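PDB 5H0Q: lipid binding protein from Grifola frondosa, which binds lipid, probably recognising membrane domains that contain both sphingomyelin and cholesterol. Local coordinates for residues Cys60-Tyr66 against Ala194-Tyr200; Glu79-Phe85 against Val112-Ile118; Asp141-Val146 against His170-Asp176. All coordinates share one frame; numbering follows the deposited sequence.

Interaction 1 of 3, residues Cys60-Tyr66 against Ala194-Tyr200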
loop_
_atom_site.group_PDB
_atom_site.type_symbol
_atom_site.label_atom_id
_atom_site.label_comp_id
_atom_site.label_asym_id
_atom_site.label_seq_id
_atom_site.Cartn_x
_atom_site.Cartn_y
_atom_site.Cartn_z
ATOM N N CYS A 60 3.746 -14.486 -6.305
ATOM C CA CYS A 60 4.020 -13.474 -5.298
ATOM C C CYS A 60 3.430 -12.146 -5.726
ATOM O O CYS A 60 2.941 -11.978 -6.845
ATOM C CB CYS A 60 5.513 -13.305 -5.077
ATOM S SG CYS A 60 6.380 -12.541 -6.505
ATOM N N VAL A 61 3.531 -11.183 -4.822
ATOM C CA VAL A 61 3.240 -9.799 -5.141
ATOM C C VAL A 61 4.429 -8.977 -4.691
ATOM O O VAL A 61 5.005 -9.226 -3.628
ATOM C CB VAL A 61 1.936 -9.281 -4.486
ATOM C CG1 VAL A 61 0.730 -9.954 -5.117
ATOM C CG2 VAL A 61 1.946 -9.484 -2.945
ATOM N N LEU A 62 4.784 -8.003 -5.500
ATOM C CA LEU A 62 5.883 -7.082 -5.234
ATOM C C LEU A 62 5.202 -5.735 -4.989
ATOM O O LEU A 62 4.792 -5.065 -5.936
ATOM C CB LEU A 62 6.870 -6.989 -6.392
ATOM C CG LEU A 62 7.747 -8.162 -6.834
ATOM C CD1 LEU A 62 8.201 -9.020 -5.681
ATOM C CD2 LEU A 62 7.007 -8.997 -7.860
ATOM N N VAL A 63 5.038 -5.363 -3.723
ATOM C CA VAL A 63 4.137 -4.280 -3.338
ATOM C C VAL A 63 4.927 -3.014 -3.100
ATOM O O VAL A 63 5.879 -3.017 -2.313
ATOM C CB VAL A 63 3.343 -4.620 -2.071
ATOM C CG1 VAL A 63 2.429 -3.448 -1.717
ATOM C CG2 VAL A 63 2.537 -5.883 -2.265
ATOM N N ARG A 64 4.535 -1.927 -3.771
ATOM C CA ARG A 64 5.035 -0.600 -3.426
ATOM C C ARG A 64 3.866 0.227 -2.897
ATOM O O ARG A 64 2.762 0.176 -3.443
ATOM C CB ARG A 64 5.709 0.087 -4.605
ATOM C CG ARG A 64 4.854 0.424 -5.819
ATOM C CD ARG A 64 5.702 1.187 -6.859
ATOM N NE ARG A 64 4.898 1.678 -7.973
ATOM C CZ ARG A 64 4.742 1.083 -9.145
ATOM N NH1 ARG A 64 5.379 -0.048 -9.436
ATOM N NH2 ARG A 64 3.944 1.643 -10.043
ATOM N N VAL A 65 4.132 1.029 -1.872
ATOM C CA VAL A 65 3.113 1.822 -1.174
ATOM C C VAL A 65 3.598 3.256 -1.129
ATOM O O VAL A 65 4.701 3.500 -0.635
ATOM C CB VAL A 65 2.906 1.307 0.259
ATOM C CG1 VAL A 65 1.877 2.165 0.975
ATOM C CG2 VAL A 65 2.557 -0.155 0.262
ATOM N N TYR A 66 2.769 4.211 -1.585
ATOM C CA TYR A 66 3.106 5.628 -1.539
ATOM C C TYR A 66 2.103 6.332 -0.638
ATOM O O TYR A 66 0.893 6.253 -0.878
ATOM C CB TYR A 66 3.102 6.296 -2.921
ATOM C CG TYR A 66 3.653 7.689 -2.912
ATOM C CD1 TYR A 66 4.949 7.931 -2.496
ATOM C CD2 TYR A 66 2.871 8.778 -3.304
ATOM C CE1 TYR A 66 5.478 9.213 -2.513
ATOM C CE2 TYR A 66 3.393 10.053 -3.316
ATOM C CZ TYR A 66 4.680 10.262 -2.907
ATOM O OH TYR A 66 5.228 11.506 -2.931
ATOM N N ALA A 194 3.396 -10.515 -9.606
ATOM C CA ALA A 194 2.723 -9.285 -10.011
ATOM C C ALA A 194 3.229 -8.079 -9.234
ATOM O O ALA A 194 3.411 -8.144 -8.014
ATOM C CB ALA A 194 1.212 -9.406 -9.812
ATOM N N TYR A 195 3.441 -6.976 -9.946
ATOM C CA TYR A 195 3.679 -5.699 -9.288
ATOM C C TYR A 195 2.358 -5.186 -8.759
ATOM O O TYR A 195 1.337 -5.195 -9.464
ATOM C CB TYR A 195 4.271 -4.675 -10.253
ATOM C CG TYR A 195 5.759 -4.804 -10.516
ATOM C CD1 TYR A 195 6.540 -3.672 -10.706
ATOM C CD2 TYR A 195 6.365 -6.032 -10.567
ATOM C CE1 TYR A 195 7.892 -3.770 -10.959
ATOM C CE2 TYR A 195 7.725 -6.144 -10.837
ATOM C CZ TYR A 195 8.480 -5.011 -11.016
ATOM O OH TYR A 195 9.832 -5.113 -11.273
ATOM N N VAL A 196 2.383 -4.698 -7.523
ATOM C CA VAL A 196 1.210 -4.101 -6.893
ATOM C C VAL A 196 1.615 -2.714 -6.431
ATOM O O VAL A 196 2.725 -2.537 -5.917
ATOM C CB VAL A 196 0.723 -4.958 -5.713
ATOM C CG1 VAL A 196 -0.401 -4.252 -4.952
ATOM C CG2 VAL A 196 0.267 -6.283 -6.207
ATOM N N GLU A 197 0.715 -1.735 -6.602
ATOM C CA GLU A 197 0.927 -0.378 -6.107
ATOM C C GLU A 197 -0.293 0.078 -5.319
ATOM O O GLU A 197 -1.424 -0.039 -5.794
ATOM C CB GLU A 197 1.176 0.623 -7.227
ATOM C CG GLU A 197 1.411 2.084 -6.739
ATOM C CD GLU A 197 1.604 3.070 -7.881
ATOM O OE1 GLU A 197 0.626 3.317 -8.602
ATOM O OE2 GLU A 197 2.732 3.578 -8.049
ATOM N N TYR A 198 -0.057 0.589 -4.114
ATOM C CA TYR A 198 -1.078 1.273 -3.324
ATOM C C TYR A 198 -0.689 2.737 -3.199
ATOM O O TYR A 198 0.451 3.037 -2.831
ATOM C CB TYR A 198 -1.176 0.647 -1.935
ATOM C CG TYR A 198 -1.607 -0.783 -1.947
ATOM C CD1 TYR A 198 -2.913 -1.139 -2.262
ATOM C CD2 TYR A 198 -0.691 -1.802 -1.703
ATOM C CE1 TYR A 198 -3.303 -2.477 -2.309
ATOM C CE2 TYR A 198 -1.073 -3.131 -1.730
ATOM C CZ TYR A 198 -2.370 -3.468 -2.043
ATOM O OH TYR A 198 -2.772 -4.780 -2.080
ATOM N N VAL A 199 -1.658 3.633 -3.400
ATOM C CA VAL A 199 -1.440 5.061 -3.214
ATOM C C VAL A 199 -2.531 5.588 -2.314
ATOM O O VAL A 199 -3.715 5.464 -2.650
ATOM C CB VAL A 199 -1.467 5.822 -4.537
ATOM C CG1 VAL A 199 -1.138 7.273 -4.317
ATOM C CG2 VAL A 199 -0.484 5.188 -5.497
ATOM N N TYR A 200 -2.138 6.265 -1.251
ATOM C CA TYR A 200 -3.084 6.913 -0.338
ATOM C C TYR A 200 -2.959 8.420 -0.511
ATOM O O TYR A 200 -1.836 8.950 -0.483
ATOM C CB TYR A 200 -2.791 6.502 1.092
ATOM C CG TYR A 200 -2.497 5.044 1.244
ATOM C CD1 TYR A 200 -3.332 4.088 0.672
ATOM C CD2 TYR A 200 -1.391 4.620 1.950
ATOM C CE1 TYR A 200 -3.053 2.763 0.789
ATOM C CE2 TYR A 200 -1.097 3.284 2.069
ATOM C CZ TYR A 200 -1.929 2.360 1.495
ATOM O OH TYR A 200 -1.615 1.027 1.600
#
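Two parallel neighbours in the mixed sheet, Cys60-Tyr66 and Ala194-Tyr200, show how one strand pairing can serve two unlike faces. Leu62, Arg64 and Tyr66 each donate and accept backbone hydrogen bonds, as the ladder of a parallel sheet requires; Leu62 N reaches Ala194 O at 2.9 Å and Tyr200 N reaches Tyr66 O at 3.1 Å. On the face of Val61, Val63 and Val65 the packing is apolar. Val63 CG1 meets the edge of the Tyr198 ring, 3.5 Å from CE2, while Val65 CG1 lies 3.4 Å from Tyr200 CE2; the hydroxyls of these tyrosines bond to Gly131 O and Ser130 on strand 126-134. The other face carries a salt bridge. Arg64 starts with CG wedged between its backbone N and carbonyl carbon (chi1 64°), then runs extended, so that NE lies 2.9 Å from Glu197 OE2. That oxygen sits at the guanidinium edge but is approached from above the carboxylate plane, the two planes being 89° apart; a weak second bond comes from NH2. Gln48 takes Arg64 NH1, and Lys37 also pairs with Glu197 OE2. With two cationic partners on one oxygen, Glu197 probably stays ionised even though partly shielded from solvent.

Interaction 2 of 3, residues Glu79-Phe85 against Val112-Ile118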
loop_
_atom_site.group_PDB
_atom_site.type_symbol
_atom_site.label_atom_id
_atom_site.label_comp_id
_atom_site.label_asym_id
_atom_site.label_seq_id
_atom_site.Cartn_x
_atom_site.Cartn_y
_atom_site.Cartn_z
ATOM N N GLU A 79 -1.466 -9.297 7.837
ATOM C CA GLU A 79 -2.072 -10.617 7.908
ATOM C C GLU A 79 -1.820 -11.378 6.614
ATOM O O GLU A 79 -2.042 -10.838 5.528
ATOM C CB GLU A 79 -3.574 -10.481 8.180
ATOM C CG GLU A 79 -4.317 -11.777 8.361
ATOM C CD GLU A 79 -3.983 -12.508 9.663
ATOM O OE1 GLU A 79 -3.384 -11.900 10.572
ATOM O OE2 GLU A 79 -4.337 -13.701 9.774
ATOM N N SER A 80 -1.346 -12.620 6.743
ATOM C CA SER A 80 -1.240 -13.565 5.627
ATOM C C SER A 80 -2.453 -14.476 5.627
ATOM O O SER A 80 -2.657 -15.238 6.580
ATOM C CB SER A 80 0.015 -14.432 5.720
ATOM O OG SER A 80 1.184 -13.655 5.653
ATOM N N PHE A 81 -3.221 -14.441 4.546
ATOM C CA PHE A 81 -4.286 -15.413 4.374
ATOM C C PHE A 81 -3.798 -16.670 3.670
ATOM O O PHE A 81 -4.189 -17.783 4.039
ATOM C CB PHE A 81 -5.444 -14.793 3.589
ATOM C CG PHE A 81 -5.994 -13.535 4.201
ATOM C CD1 PHE A 81 -6.554 -13.556 5.458
ATOM C CD2 PHE A 81 -5.972 -12.340 3.505
ATOM C CE1 PHE A 81 -7.068 -12.404 6.018
ATOM C CE2 PHE A 81 -6.484 -11.185 4.057
ATOM C CZ PHE A 81 -7.035 -11.218 5.316
ATOM N N ARG A 82 -2.954 -16.502 2.653
ATOM C CA ARG A 82 -2.253 -17.605 2.001
ATOM C C ARG A 82 -0.845 -17.117 1.735
ATOM O O ARG A 82 -0.677 -16.016 1.219
ATOM C CB ARG A 82 -2.923 -17.989 0.679
ATOM C CG ARG A 82 -4.364 -18.350 0.808
ATOM C CD ARG A 82 -4.995 -18.676 -0.527
ATOM N NE ARG A 82 -6.419 -18.913 -0.346
ATOM C CZ ARG A 82 -7.392 -18.109 -0.759
ATOM N NH1 ARG A 82 -7.134 -17.000 -1.419
ATOM N NH2 ARG A 82 -8.650 -18.424 -0.507
ATOM N N GLY A 83 0.153 -17.911 2.104
ATOM C CA GLY A 83 1.530 -17.523 1.889
ATOM C C GLY A 83 2.116 -16.809 3.091
ATOM O O GLY A 83 1.663 -16.973 4.227
ATOM N N HIS A 84 3.138 -15.999 2.831
ATOM C CA HIS A 84 3.880 -15.372 3.907
ATOM C C HIS A 84 4.622 -14.167 3.365
ATOM O O HIS A 84 4.874 -14.051 2.160
ATOM C CB HIS A 84 4.833 -16.359 4.598
ATOM C CG HIS A 84 5.952 -16.845 3.735
ATOM N ND1 HIS A 84 5.785 -17.814 2.771
ATOM C CD2 HIS A 84 7.266 -16.522 3.720
ATOM C CE1 HIS A 84 6.943 -18.054 2.184
ATOM N NE2 HIS A 84 7.859 -17.283 2.742
ATOM N N PHE A 85 4.957 -13.269 4.275
ATOM C CA PHE A 85 5.771 -12.109 3.959
ATOM C C PHE A 85 7.228 -12.509 3.765
ATOM O O PHE A 85 7.685 -13.553 4.231
ATOM C CB PHE A 85 5.660 -11.066 5.078
ATOM C CG PHE A 85 4.334 -10.357 5.106
ATOM C CD1 PHE A 85 4.140 -9.218 4.350
ATOM C CD2 PHE A 85 3.265 -10.857 5.843
ATOM C CE1 PHE A 85 2.921 -8.565 4.345
ATOM C CE2 PHE A 85 2.029 -10.209 5.840
ATOM C CZ PHE A 85 1.864 -9.058 5.100
ATOM N N VAL A 112 -0.506 -23.165 -4.111
ATOM C CA VAL A 112 -1.402 -22.186 -3.515
ATOM C C VAL A 112 -0.808 -20.827 -3.835
ATOM O O VAL A 112 0.388 -20.702 -4.099
ATOM C CB VAL A 112 -1.532 -22.406 -1.999
ATOM C CG1 VAL A 112 -2.432 -21.360 -1.365
ATOM C CG2 VAL A 112 -2.045 -23.815 -1.718
ATOM N N GLY A 113 -1.654 -19.792 -3.826
ATOM C CA GLY A 113 -1.226 -18.452 -4.187
ATOM C C GLY A 113 -0.831 -17.588 -3.011
ATOM O O GLY A 113 -0.527 -18.072 -1.918
ATOM N N SER A 114 -0.808 -16.279 -3.262
ATOM C CA SER A 114 -0.411 -15.271 -2.284
ATOM C C SER A 114 -1.634 -14.414 -1.986
ATOM O O SER A 114 -2.233 -13.849 -2.910
ATOM C CB SER A 114 0.723 -14.409 -2.828
ATOM O OG SER A 114 0.797 -13.177 -2.158
ATOM N N ALA A 115 -2.012 -14.328 -0.706
ATOM C CA ALA A 115 -3.146 -13.508 -0.305
ATOM C C ALA A 115 -2.877 -12.925 1.073
ATOM O O ALA A 115 -2.493 -13.658 1.988
ATOM C CB ALA A 115 -4.429 -14.329 -0.291
ATOM N N GLY A 116 -3.037 -11.614 1.218
ATOM C CA GLY A 116 -2.726 -10.992 2.486
ATOM C C GLY A 116 -3.154 -9.548 2.494
ATOM O O GLY A 116 -3.777 -9.063 1.550
ATOM N N CYS A 117 -2.785 -8.852 3.570
ATOM C CA CYS A 117 -3.120 -7.442 3.662
ATOM C C CYS A 117 -2.228 -6.749 4.671
ATOM O O CYS A 117 -1.573 -7.382 5.508
ATOM C CB CYS A 117 -4.586 -7.263 4.031
ATOM S SG CYS A 117 -4.953 -7.699 5.776
ATOM N N ILE A 118 -2.165 -5.439 4.529
ATOM C CA ILE A 118 -1.597 -4.557 5.533
ATOM C C ILE A 118 -2.640 -3.487 5.792
ATOM O O ILE A 118 -3.327 -3.051 4.864
ATOM C CB ILE A 118 -0.254 -3.928 5.096
ATOM C CG1 ILE A 118 0.779 -5.032 4.883
ATOM C CG2 ILE A 118 0.255 -2.980 6.182
ATOM C CD1 ILE A 118 2.175 -4.530 4.614
#
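Antiparallel pairing broken by a classic beta bulge joins Glu79-Phe85 to Val112-Ile118, at the end of strand 73-80 where the chain turns a corner. Before the irregularity, Glu79 and Cys117 form a hydrogen-bonded pair, with Glu79 N 3.0 Å from Cys117 O. Then Phe81 and Arg82 both face Ala115: its carbonyl O takes Phe81 N at 2.8 Å and Arg82 N at 3.0 Å, the two donors arriving from the same face of the carbonyl plane. The first of these bonds is bent to 138° at the hydrogen and the second is nearly straight. Pairing resumes with Ala115 N bound to Arg82 O. Strand 73-80 thus pairs with strand 114-121 in the five-stranded antiparallel sheet, while strand 84-85, past the corner, belongs to the mixed sheet. Gly116, opposite Ser80, has its CA only 3.1 Å from Glu79 O. The Phe81 ring lies oblique to this backbone, CD2 3.7 Å from Gly116 CA, and its CZ approaches Cys117 SG at 4.1 Å in a sulfur-aromatic contact. Helix 160-169 also touches Phe81. The extended Arg82 chain crosses Val112 at about a right angle, and its NH2 ends in a salt bridge with Asp168. Farther along, the edge of the Phe85 ring meets Cys117 O, CZ to O 3.8 Å.

Interaction 3 of 3, residues Asp141-Val146 against His170-Asp176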
loop_
_atom_site.group_PDB
_atom_site.type_symbol
_atom_site.label_atom_id
_atom_site.label_comp_id
_atom_site.label_asym_id
_atom_site.label_seq_id
_atom_site.Cartn_x
_atom_site.Cartn_y
_atom_site.Cartn_z
ATOM N N ASP A 141 -7.896 -14.321 -12.022
ATOM C CA ASP A 141 -7.022 -13.176 -12.207
ATOM C C ASP A 141 -6.462 -12.705 -10.878
ATOM O O ASP A 141 -7.067 -12.899 -9.813
ATOM C CB ASP A 141 -7.769 -12.017 -12.864
ATOM C CG ASP A 141 -8.476 -12.425 -14.125
ATOM O OD1 ASP A 141 -7.934 -13.287 -14.842
ATOM O OD2 ASP A 141 -9.569 -11.883 -14.390
ATOM N N SER A 142 -5.310 -12.043 -10.964
ATOM C CA SER A 142 -4.788 -11.289 -9.830
ATOM C C SER A 142 -5.781 -10.222 -9.394
ATOM O O SER A 142 -6.420 -9.565 -10.228
ATOM C CB SER A 142 -3.474 -10.622 -10.195
ATOM O OG SER A 142 -2.570 -11.549 -10.795
ATOM N N GLN A 143 -5.867 -10.022 -8.074
ATOM C CA GLN A 143 -6.837 -9.111 -7.466
ATOM C C GLN A 143 -6.162 -8.177 -6.476
ATOM O O GLN A 143 -5.176 -8.539 -5.824
ATOM C CB GLN A 143 -7.966 -9.880 -6.744
ATOM C CG GLN A 143 -8.743 -10.843 -7.647
ATOM C CD GLN A 143 -9.463 -10.138 -8.776
ATOM O OE1 GLN A 143 -9.983 -9.031 -8.608
ATOM N NE2 GLN A 143 -9.513 -10.782 -9.933
ATOM N N VAL A 144 -6.751 -6.983 -6.315
ATOM C CA VAL A 144 -6.290 -5.993 -5.351
ATOM C C VAL A 144 -7.518 -5.307 -4.761
ATOM O O VAL A 144 -8.552 -5.195 -5.420
ATOM C CB VAL A 144 -5.339 -4.969 -6.002
ATOM C CG1 VAL A 144 -6.072 -4.147 -7.025
ATOM C CG2 VAL A 144 -4.671 -4.103 -4.977
ATOM N N LEU A 145 -7.396 -4.847 -3.509
ATOM C CA LEU A 145 -8.539 -4.273 -2.805
ATOM C C LEU A 145 -8.065 -3.258 -1.787
ATOM O O LEU A 145 -7.200 -3.571 -0.962
ATOM C CB LEU A 145 -9.322 -5.363 -2.090
ATOM C CG LEU A 145 -10.539 -4.898 -1.277
ATOM C CD1 LEU A 145 -11.611 -4.437 -2.219
ATOM C CD2 LEU A 145 -11.006 -6.013 -0.382
ATOM N N VAL A 146 -8.653 -2.061 -1.809
ATOM C CA VAL A 146 -8.403 -1.081 -0.760
ATOM C C VAL A 146 -9.740 -0.693 -0.142
ATOM O O VAL A 146 -10.767 -0.654 -0.819
ATOM C CB VAL A 146 -7.657 0.179 -1.249
ATOM C CG1 VAL A 146 -6.254 -0.182 -1.679
ATOM C CG2 VAL A 146 -8.421 0.822 -2.395
ATOM N N HIS A 170 -13.313 -10.692 -5.746
ATOM C CA HIS A 170 -13.059 -9.441 -6.443
ATOM C C HIS A 170 -12.942 -9.710 -7.941
ATOM O O HIS A 170 -12.580 -10.813 -8.379
ATOM C CB HIS A 170 -11.776 -8.796 -5.891
ATOM C CG HIS A 170 -11.665 -7.326 -6.134
ATOM N ND1 HIS A 170 -10.877 -6.787 -7.127
ATOM C CD2 HIS A 170 -12.232 -6.277 -5.493
ATOM C CE1 HIS A 170 -10.968 -5.469 -7.094
ATOM N NE2 HIS A 170 -11.779 -5.134 -6.105
ATOM N N ASN A 171 -13.248 -8.689 -8.745
ATOM C CA ASN A 171 -13.188 -8.816 -10.199
ATOM C C ASN A 171 -12.602 -7.531 -10.781
ATOM O O ASN A 171 -13.256 -6.792 -11.512
ATOM C CB ASN A 171 -14.560 -9.113 -10.802
ATOM C CG ASN A 171 -14.504 -9.293 -12.315
ATOM O OD1 ASN A 171 -13.475 -9.688 -12.872
ATOM N ND2 ASN A 171 -15.609 -8.989 -12.986
ATOM N N GLY A 172 -11.344 -7.257 -10.446
ATOM C CA GLY A 172 -10.676 -6.090 -10.983
ATOM C C GLY A 172 -9.235 -5.977 -10.533
ATOM O O GLY A 172 -8.904 -6.340 -9.402
ATOM N N GLN A 173 -8.378 -5.459 -11.407
ATOM C CA GLN A 173 -6.975 -5.230 -11.081
ATOM C C GLN A 173 -6.732 -3.795 -10.632
ATOM O O GLN A 173 -5.580 -3.382 -10.509
ATOM C CB GLN A 173 -6.104 -5.585 -12.290
ATOM C CG GLN A 173 -6.107 -7.087 -12.629
ATOM C CD GLN A 173 -7.469 -7.618 -13.022
ATOM O OE1 GLN A 173 -8.052 -7.173 -14.004
ATOM N NE2 GLN A 173 -7.974 -8.591 -12.274
ATOM N N ASN A 174 -7.802 -3.043 -10.361
ATOM C CA ASN A 174 -7.740 -1.738 -9.725
ATOM C C ASN A 174 -8.785 -1.732 -8.617
ATOM O O ASN A 174 -9.770 -2.476 -8.661
ATOM C CB ASN A 174 -8.022 -0.584 -10.714
ATOM C CG ASN A 174 -6.915 -0.399 -11.744
ATOM O OD1 ASN A 174 -5.858 0.149 -11.443
ATOM N ND2 ASN A 174 -7.174 -0.824 -12.975
ATOM N N SER A 175 -8.567 -0.882 -7.621
ATOM C CA SER A 175 -9.516 -0.738 -6.527
ATOM C C SER A 175 -9.407 0.685 -6.012
ATOM O O SER A 175 -8.306 1.230 -5.949
ATOM C CB SER A 175 -9.239 -1.744 -5.400
ATOM O OG SER A 175 -10.131 -1.554 -4.302
ATOM N N ASP A 176 -10.549 1.277 -5.649
ATOM C CA ASP A 176 -10.584 2.649 -5.154
ATOM C C ASP A 176 -11.546 2.742 -3.975
ATOM O O ASP A 176 -12.588 2.087 -3.955
ATOM C CB ASP A 176 -11.010 3.640 -6.255
ATOM C CG ASP A 176 -9.967 3.792 -7.337
ATOM O OD1 ASP A 176 -9.007 4.564 -7.137
ATOM O OD2 ASP A 176 -10.107 3.141 -8.389
HETATM O O HOH W 1 -10.681 -10.097 -12.681
#
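The side-chain carbonyl of Gln143 is gripped from two directions: His170 ND1 approaches OE1 at 2.8 Å and Gly172 N at 2.9 Å. Both donors lie in the amide plane, the glycine on a lone pair, and OE1 in turn lies near the imidazole plane. A bend at chi2 (-62°) folds the Gln143 chain back toward His170, bringing the amide to the ring at an interplanar angle of 60°, and two donors on one oxygen should hold that amide against rotation. Gln173 answers from the other segment, its NE2 meeting Ser142 O at 2.7 Å, almost straight and in its own amide plane. One water ties the outer end of the contact together, donating to Asp141 OD2 and Asn171 OD1 while accepting from Gln143 NE2 and Gln173 NE2. The contact spans two sheets: strand 143-150 is an outermost strand of the five-stranded antiparallel sheet, whereas strand 174-179 belongs to the mixed one. Although the strands run nearly parallel, 9° apart, they are joined here through side chains instead of a backbone ladder. Ser175 bridges them, its OG 2.9 Å from Val146 N. Beside it, Val144 O sits over one face of the His170 ring, 3.0 Å from CE1, and Val144 N is buried without a partner. Leu145 CD1 packs against His170 CD2 at 3.8 Å, while helix 160-169 touches the same leucine.

Taken together, the three contacts illustrate how bonding changes with position in a two-sheet fold. Interaction 1 is the most buried, about 6 Å from the centre of the chain to its own centre, and relies on a regular backbone ladder within the mixed sheet. Interaction 2 lies farther out, its distorted ladder in the antiparallel sheet, and its chain then turns into the mixed sheet; it meets interaction 1 by packing, Val61 CG2 lying 3.9 Å from Ser114 OG. Interaction 3, also peripheral and partly open to solvent, joins both sheets through side-chain amides, an imidazole, a hydroxyl and a water. Tyr198 of interaction 1 reaches it, CE1 being 3.4 Å from Val144 CG2. Interactions 2 and 3 do not touch.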